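Local coordinates for Myo-inositol dehydrogenase (Corynebacterium glutamicum, PDB 3EUW), which probably oxidises myo-inositol at its 2-hydroxyl with NAD+ as hydride acceptor, as an enzyme of the Gfo/Idh/MocA family, at residues Arg183-Ala194 with Asp309-Cys320. Residues are numbered along the deposited sequence; the frame is centred on the assembly and turned at random.
Sequences RFFVPNIVEVTA and DGVIALELANAC
R183, near the end of helix 169-185, reaches across to D309 on helix 307-326 in a salt bridge: NH1 meets OD1 at 2.8 Å, nearly straight at 167°, on the anti side of the carboxylate. Arginine suits this place because its flat head donates in several directions. Water 1 links NH1 to the backbone O of D309, water 2 joins NH2 to OD1, and NE turns back to the carbonyl O of P187 (3.1 Å), in the loop after the helix. A bend at chi3 (59°) swings the guanidinium out of line with its aliphatic stem, and I312 CD1 lies over one face, 3.7 Å above its plane.

The same stem begins the apolar part. R183 CD lies 3.4 Å from I312 CG2, a tight fit, and also touches L316 CD1, while L316 CD2 meets V192 CG2 at 4.0 Å and I189 CG2. Between beta-branched I189 and V192, a classic bulge pairs V190 and E191 with R218, so both point at the helix. Farther along, small A194, A319 and C320 let the backbones converge: V192 CB lies 3.9 Å from A319 CB, A194 CB 4.0 Å from C320 CB, and the A194 methyl (CB) abuts the C320 carbonyl O at 3.3 Å.

L316, A319 and C320 thus pack on strand 189-197 through apolar contacts, while the salt bridge and waters link two helices and the P187 bond helps fix the guanidinium's rotation.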
loop_
_atom_site.group_PDB
_atom_site.type_symbol
_atom_site.label_atom_id
_atom_site.label_comp_id
_atom_site.label_asym_id
_atom_site.label_seq_id
_atom_site.Cartn_x
_atom_site.Cartn_y
_atom_site.Cartn_z
ATOM N N ARG A 183 -27.091 6.496 5.649
ATOM C CA ARG A 183 -27.807 7.167 6.735
ATOM C C ARG A 183 -27.033 7.121 8.046
ATOM O O ARG A 183 -27.220 7.973 8.911
ATOM C CB ARG A 183 -29.208 6.565 6.932
ATOM C CG ARG A 183 -30.186 6.960 5.837
ATOM C CD ARG A 183 -31.639 6.722 6.244
ATOM N NE ARG A 183 -31.978 7.486 7.441
ATOM C CZ ARG A 183 -32.151 6.962 8.647
ATOM N NH1 ARG A 183 -32.027 5.652 8.833
ATOM N NH2 ARG A 183 -32.421 7.759 9.673
ATOM N N PHE A 184 -26.167 6.125 8.187
ATOM C CA PHE A 184 -25.345 5.982 9.380
ATOM C C PHE A 184 -24.484 7.236 9.477
ATOM O O PHE A 184 -24.194 7.727 10.573
ATOM C CB PHE A 184 -24.473 4.728 9.249
ATOM C CG PHE A 184 -23.639 4.405 10.467
ATOM C CD1 PHE A 184 -24.009 4.852 11.737
ATOM C CD2 PHE A 184 -22.529 3.567 10.358
ATOM C CE1 PHE A 184 -23.289 4.465 12.872
ATOM C CE2 PHE A 184 -21.806 3.173 11.492
ATOM C CZ PHE A 184 -22.192 3.624 12.750
ATOM N N PHE A 185 -24.096 7.756 8.313
ATOM C CA PHE A 185 -23.261 8.947 8.228
ATOM C C PHE A 185 -24.074 10.231 8.113
ATOM O O PHE A 185 -23.757 11.229 8.758
ATOM C CB PHE A 185 -22.303 8.850 7.027
ATOM C CG PHE A 185 -21.044 8.068 7.315
ATOM C CD1 PHE A 185 -19.888 8.702 7.745
ATOM C CD2 PHE A 185 -21.038 6.680 7.198
ATOM C CE1 PHE A 185 -18.741 7.956 8.056
ATOM C CE2 PHE A 185 -19.899 5.940 7.509
ATOM C CZ PHE A 185 -18.753 6.576 7.937
ATOM N N VAL A 186 -25.112 10.196 7.284
ATOM C CA VAL A 186 -25.972 11.353 7.047
ATOM C C VAL A 186 -27.419 10.879 7.155
ATOM O O VAL A 186 -28.027 10.477 6.163
ATOM C CB VAL A 186 -25.733 11.932 5.641
ATOM C CG1 VAL A 186 -26.574 13.183 5.435
ATOM C CG2 VAL A 186 -24.242 12.234 5.451
ATOM N N PRO A 187 -27.984 10.929 8.373
ATOM C CA PRO A 187 -29.352 10.510 8.686
ATOM C C PRO A 187 -30.432 11.141 7.828
ATOM O O PRO A 187 -31.394 10.483 7.437
ATOM C CB PRO A 187 -29.514 10.905 10.159
ATOM C CG PRO A 187 -28.117 10.909 10.679
ATOM C CD PRO A 187 -27.338 11.517 9.556
ATOM N N ASN A 188 -30.265 12.424 7.539
ATOM C CA ASN A 188 -31.248 13.172 6.775
ATOM C C ASN A 188 -30.988 13.292 5.276
ATOM O O ASN A 188 -30.252 14.171 4.825
ATOM C CB ASN A 188 -31.376 14.559 7.398
ATOM C CG ASN A 188 -31.548 14.493 8.906
ATOM O OD1 ASN A 188 -31.126 15.396 9.636
ATOM N ND2 ASN A 188 -32.177 13.416 9.384
ATOM N N ILE A 189 -31.615 12.405 4.511
ATOM C CA ILE A 189 -31.483 12.405 3.061
ATOM C C ILE A 189 -32.733 13.083 2.493
ATOM O O ILE A 189 -33.851 12.781 2.909
ATOM C CB ILE A 189 -31.391 10.969 2.511
ATOM C CG1 ILE A 189 -30.224 10.222 3.174
ATOM C CG2 ILE A 189 -31.254 11.002 0.994
ATOM C CD1 ILE A 189 -28.855 10.821 2.935
ATOM N N VAL A 190 -32.552 13.998 1.550
ATOM C CA VAL A 190 -33.692 14.689 0.978
ATOM C C VAL A 190 -34.005 14.302 -0.464
ATOM O O VAL A 190 -35.173 14.266 -0.844
ATOM C CB VAL A 190 -33.522 16.227 1.076
ATOM C CG1 VAL A 190 -33.465 16.644 2.529
ATOM C CG2 VAL A 190 -32.260 16.673 0.366
ATOM N N GLU A 191 -32.977 14.003 -1.258
ATOM C CA GLU A 191 -33.182 13.624 -2.659
ATOM C C GLU A 191 -32.472 12.330 -3.039
ATOM O O GLU A 191 -31.433 11.982 -2.468
ATOM C CB GLU A 191 -32.720 14.743 -3.601
ATOM C CG GLU A 191 -33.386 16.099 -3.348
ATOM C CD GLU A 191 -33.095 17.119 -4.439
ATOM O OE1 GLU A 191 -31.991 17.084 -5.021
ATOM O OE2 GLU A 191 -33.970 17.970 -4.705
ATOM N N VAL A 192 -33.032 11.638 -4.023
ATOM C CA VAL A 192 -32.474 10.384 -4.481
ATOM C C VAL A 192 -32.384 10.296 -5.999
ATOM O O VAL A 192 -33.360 10.532 -6.705
ATOM C CB VAL A 192 -33.316 9.204 -3.972
ATOM C CG1 VAL A 192 -32.820 7.903 -4.569
ATOM C CG2 VAL A 192 -33.242 9.145 -2.451
ATOM N N THR A 193 -31.196 9.957 -6.489
ATOM C CA THR A 193 -30.970 9.811 -7.923
ATOM C C THR A 193 -30.319 8.453 -8.164
ATOM O O THR A 193 -29.370 8.090 -7.476
ATOM C CB THR A 193 -30.057 10.922 -8.454
ATOM O OG1 THR A 193 -30.565 12.187 -8.023
ATOM C CG2 THR A 193 -30.027 10.917 -9.968
ATOM N N ALA A 194 -30.828 7.698 -9.129
ATOM C CA ALA A 194 -30.266 6.382 -9.403
ATOM C C ALA A 194 -30.261 6.055 -10.881
ATOM O O ALA A 194 -31.170 6.436 -11.615
ATOM C CB ALA A 194 -31.045 5.299 -8.631
ATOM N N ASP A 309 -34.905 2.608 11.004
ATOM C CA ASP A 309 -33.820 2.559 10.032
ATOM C C ASP A 309 -34.164 1.536 8.960
ATOM O O ASP A 309 -33.754 1.671 7.809
ATOM C CB ASP A 309 -32.498 2.177 10.702
ATOM C CG ASP A 309 -32.025 3.220 11.700
ATOM O OD1 ASP A 309 -32.017 4.426 11.362
ATOM O OD2 ASP A 309 -31.648 2.829 12.822
ATOM N N GLY A 310 -34.925 0.516 9.347
ATOM C CA GLY A 310 -35.329 -0.510 8.404
ATOM C C GLY A 310 -36.383 0.009 7.439
ATOM O O GLY A 310 -36.402 -0.346 6.262
ATOM N N VAL A 311 -37.258 0.869 7.944
ATOM C CA VAL A 311 -38.313 1.442 7.126
ATOM C C VAL A 311 -37.738 2.408 6.090
ATOM O O VAL A 311 -38.037 2.311 4.901
ATOM C CB VAL A 311 -39.334 2.211 8.002
ATOM C CG1 VAL A 311 -40.423 2.808 7.134
ATOM C CG2 VAL A 311 -39.931 1.271 9.050
ATOM N N ILE A 312 -36.904 3.330 6.561
ATOM C CA ILE A 312 -36.298 4.334 5.702
ATOM C C ILE A 312 -35.338 3.734 4.672
ATOM O O ILE A 312 -35.237 4.221 3.545
ATOM C CB ILE A 312 -35.567 5.396 6.548
ATOM C CG1 ILE A 312 -36.561 6.037 7.528
ATOM C CG2 ILE A 312 -34.973 6.466 5.648
ATOM C CD1 ILE A 312 -35.925 6.982 8.541
ATOM N N ALA A 313 -34.639 2.672 5.057
ATOM C CA ALA A 313 -33.714 2.031 4.140
ATOM C C ALA A 313 -34.499 1.492 2.952
ATOM O O ALA A 313 -34.068 1.626 1.806
ATOM C CB ALA A 313 -32.968 0.913 4.834
ATOM N N LEU A 314 -35.662 0.906 3.221
ATOM C CA LEU A 314 -36.486 0.361 2.144
ATOM C C LEU A 314 -37.066 1.495 1.317
ATOM O O LEU A 314 -37.118 1.420 0.086
ATOM C CB LEU A 314 -37.617 -0.521 2.703
ATOM C CG LEU A 314 -38.621 -1.044 1.660
ATOM C CD1 LEU A 314 -37.872 -1.900 0.629
ATOM C CD2 LEU A 314 -39.737 -1.870 2.329
ATOM N N GLU A 315 -37.500 2.556 1.986
ATOM C CA GLU A 315 -38.059 3.703 1.268
ATOM C C GLU A 315 -37.019 4.310 0.322
ATOM O O GLU A 315 -37.354 4.726 -0.786
ATOM C CB GLU A 315 -38.565 4.778 2.247
ATOM C CG GLU A 315 -39.729 4.334 3.129
ATOM C CD GLU A 315 -40.143 5.391 4.156
ATOM O OE1 GLU A 315 -39.267 5.990 4.813
ATOM O OE2 GLU A 315 -41.355 5.620 4.326
ATOM N N LEU A 316 -35.765 4.367 0.758
ATOM C CA LEU A 316 -34.701 4.915 -0.075
ATOM C C LEU A 316 -34.508 3.971 -1.257
ATOM O O LEU A 316 -34.348 4.408 -2.400
ATOM C CB LEU A 316 -33.390 5.042 0.711
ATOM C CG LEU A 316 -33.288 6.124 1.798
ATOM C CD1 LEU A 316 -31.883 6.103 2.414
ATOM C CD2 LEU A 316 -33.566 7.499 1.205
ATOM N N ALA A 317 -34.535 2.668 -0.988
ATOM C CA ALA A 317 -34.370 1.707 -2.074
ATOM C C ALA A 317 -35.525 1.881 -3.074
ATOM O O ALA A 317 -35.314 1.838 -4.285
ATOM C CB ALA A 317 -34.328 0.278 -1.532
ATOM N N ASN A 318 -36.740 2.093 -2.574
ATOM C CA ASN A 318 -37.871 2.276 -3.483
ATOM C C ASN A 318 -37.686 3.566 -4.275
ATOM O O ASN A 318 -37.993 3.620 -5.469
ATOM C CB ASN A 318 -39.205 2.301 -2.721
ATOM C CG ASN A 318 -39.595 0.930 -2.191
ATOM O OD1 ASN A 318 -39.151 -0.086 -2.714
ATOM N ND2 ASN A 318 -40.443 0.898 -1.167
ATOM N N ALA A 319 -37.163 4.602 -3.621
ATOM C CA ALA A 319 -36.939 5.862 -4.309
ATOM C C ALA A 319 -35.899 5.655 -5.403
ATOM O O ALA A 319 -36.016 6.235 -6.489
ATOM C CB ALA A 319 -36.478 6.940 -3.335
ATOM N N CYS A 320 -34.895 4.820 -5.122
ATOM C CA CYS A 320 -33.838 4.524 -6.094
ATOM C C CYS A 320 -34.420 3.876 -7.339
ATOM O O CYS A 320 -34.160 4.326 -8.452
ATOM C CB CYS A 320 -32.779 3.577 -5.515
ATOM S SG CYS A 320 -31.605 4.312 -4.365
HETATM O O HOH W 1 -31.333 3.078 7.261
HETATM O O HOH W 2 -33.258 6.667 12.564
#